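Local coordinates for protein homocysteine S-methyltransferase (Escherichia coli, PDB 5DMM) that catalyses methyl transfer from S-methylmethionine, or less efficiently S-adenosylmethionine, to homocysteine, using zinc as cofactor, at residues R8-K13 with A113-V118. Residues are numbered along the deposited sequence; the frame is centred on the assembly and turned at random.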
loop_
_atom_site.group_PDB
_atom_site.type_symbol
_atom_site.label_atom_id
_atom_site.label_comp_id
_atom_site.label_asym_id
_atom_site.label_seq_id
_atom_site.Cartn_x
_atom_site.Cartn_y
_atom_site.Cartn_z
ATOM N N ARG A 8 -2.057 -9.988 -13.537
ATOM C CA ARG A 8 -2.025 -11.299 -14.193
ATOM C C ARG A 8 -0.818 -11.466 -15.112
ATOM O O ARG A 8 -0.178 -12.511 -15.097
ATOM C CB ARG A 8 -3.323 -11.559 -14.970
ATOM C CG ARG A 8 -3.609 -10.601 -16.113
ATOM C CD ARG A 8 -4.149 -11.339 -17.335
ATOM N NE ARG A 8 -5.388 -12.056 -17.048
ATOM C CZ ARG A 8 -5.900 -13.003 -17.825
ATOM N NH1 ARG A 8 -7.034 -13.600 -17.486
ATOM N NH2 ARG A 8 -5.276 -13.361 -18.939
ATOM N N ALA A 9 -0.490 -10.433 -15.881
ATOM C CA ALA A 9 0.651 -10.488 -16.788
ATOM C C ALA A 9 1.938 -10.812 -16.039
ATOM O O ALA A 9 2.716 -11.672 -16.463
ATOM C CB ALA A 9 0.796 -9.175 -17.538
ATOM N N LEU A 10 2.158 -10.127 -14.920
ATOM C CA LEU A 10 3.347 -10.364 -14.115
ATOM C C LEU A 10 3.292 -11.728 -13.425
ATOM O O LEU A 10 4.294 -12.441 -13.376
ATOM C CB LEU A 10 3.527 -9.254 -13.074
ATOM C CG LEU A 10 4.119 -7.932 -13.578
ATOM C CD1 LEU A 10 4.087 -6.893 -12.474
ATOM C CD2 LEU A 10 5.542 -8.121 -14.069
ATOM N N LEU A 11 2.130 -12.090 -12.896
ATOM C CA LEU A 11 2.030 -13.330 -12.120
ATOM C C LEU A 11 1.947 -14.563 -13.021
ATOM O O LEU A 11 2.113 -15.685 -12.547
ATOM C CB LEU A 11 0.834 -13.282 -11.167
ATOM C CG LEU A 11 0.934 -12.294 -9.990
ATOM C CD1 LEU A 11 -0.202 -12.517 -9.000
ATOM C CD2 LEU A 11 2.281 -12.348 -9.280
ATOM N N ASP A 12 1.701 -14.360 -14.312
ATOM C CA ASP A 12 1.771 -15.459 -15.271
ATOM C C ASP A 12 3.221 -15.803 -15.609
ATOM O O ASP A 12 3.492 -16.863 -16.167
ATOM C CB ASP A 12 1.017 -15.124 -16.565
ATOM C CG ASP A 12 -0.496 -15.168 -16.401
ATOM O OD1 ASP A 12 -0.978 -15.557 -15.315
ATOM O OD2 ASP A 12 -1.210 -14.816 -17.366
ATOM N N LYS A 13 4.152 -14.914 -15.272
ATOM C CA LYS A 13 5.529 -15.038 -15.746
ATOM C C LYS A 13 6.558 -15.319 -14.647
ATOM O O LYS A 13 7.680 -15.742 -14.927
ATOM C CB LYS A 13 5.925 -13.762 -16.489
ATOM C CG LYS A 13 6.560 -14.005 -17.841
ATOM C CD LYS A 13 6.512 -12.750 -18.687
ATOM C CE LYS A 13 7.220 -11.601 -17.998
ATOM N NZ LYS A 13 7.210 -10.372 -18.844
ATOM N N ALA A 113 13.153 -4.014 -18.289
ATOM C CA ALA A 113 12.753 -4.146 -16.890
ATOM C C ALA A 113 11.473 -4.965 -16.706
ATOM O O ALA A 113 11.168 -5.405 -15.597
ATOM C CB ALA A 113 12.579 -2.769 -16.275
ATOM N N GLY A 114 10.725 -5.156 -17.788
ATOM C CA GLY A 114 9.454 -5.853 -17.714
ATOM C C GLY A 114 8.351 -4.905 -17.295
ATOM O O GLY A 114 8.558 -3.697 -17.207
ATOM N N THR A 115 7.168 -5.442 -17.034
ATOM C CA THR A 115 6.050 -4.603 -16.625
ATOM C C THR A 115 6.285 -4.003 -15.246
ATOM O O THR A 115 6.684 -4.705 -14.324
ATOM C CB THR A 115 4.734 -5.396 -16.617
ATOM O OG1 THR A 115 4.512 -5.946 -17.920
ATOM C CG2 THR A 115 3.562 -4.489 -16.242
ATOM N N LEU A 116 6.058 -2.697 -15.124
ATOM C CA LEU A 116 6.173 -2.005 -13.842
ATOM C C LEU A 116 4.823 -1.358 -13.500
ATOM O O LEU A 116 4.144 -0.809 -14.374
ATOM C CB LEU A 116 7.280 -0.942 -13.874
ATOM C CG LEU A 116 8.706 -1.387 -14.209
ATOM C CD1 LEU A 116 9.658 -0.207 -14.136
ATOM C CD2 LEU A 116 9.175 -2.505 -13.277
ATOM N N LEU A 117 4.441 -1.426 -12.231
ATOM C CA LEU A 117 3.144 -0.933 -11.796
ATOM C C LEU A 117 3.263 0.276 -10.864
ATOM O O LEU A 117 4.325 0.521 -10.262
ATOM C CB LEU A 117 2.369 -2.046 -11.098
ATOM C CG LEU A 117 2.077 -3.288 -11.949
ATOM C CD1 LEU A 117 1.422 -4.362 -11.107
ATOM C CD2 LEU A 117 1.213 -2.917 -13.146
ATOM N N VAL A 118 2.171 1.033 -10.773
ATOM C CA VAL A 118 2.023 2.078 -9.767
ATOM C C VAL A 118 0.751 1.800 -8.956
ATOM O O VAL A 118 -0.347 1.710 -9.514
ATOM C CB VAL A 118 1.942 3.486 -10.398
ATOM C CG1 VAL A 118 1.681 4.555 -9.324
ATOM C CG2 VAL A 118 3.209 3.807 -11.179
HETATM O O HOH W 1 6.937 -8.227 -17.785
HETATM O O HOH W 2 4.575 -9.072 -17.702
#
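Where the N-terminal helix 8-11 of this TIM barrel meets the start of strand 117-122, Leu-10 rests against Thr-115 and Leu-117 at the N-terminal end of the parallel barrel strands. The site lies away from the pocket: the Leu-117 side chain is about 14 Å from the bound homocysteine. Leu-10 makes the direct contact with both branches. Its CD2 lies 3.8 Å from Thr-115 CB and 3.6 Å from the carbonyl Thr-115 O, whereas CD1 meets CD1 of Leu-117 tip to tip at 3.9 Å, a purely apolar pair. Leu-7, just before the helix, also touches Leu-117. The strand is in turn bound to the adjoining strand 65-67 through backbone hydrogen bonds of Leu-117 with Ala-66 and with Gln-64 just ahead of it. No direct hydrogen bond joins the two segments; water takes that role. With OG1 beside the backbone N (chi1 -57°), the hydroxyl of Thr-115 lies on the same side as its amide, and each group has its own water. One accepts from Thr-115 N at 2.9 Å and also from Lys-13 NZ, a link whose length is unusually short and therefore doubtful in detail. The second water lies 3.1 Å from Thr-115 OG1 and accepts from Lys-13 NZ at 3.2 Å.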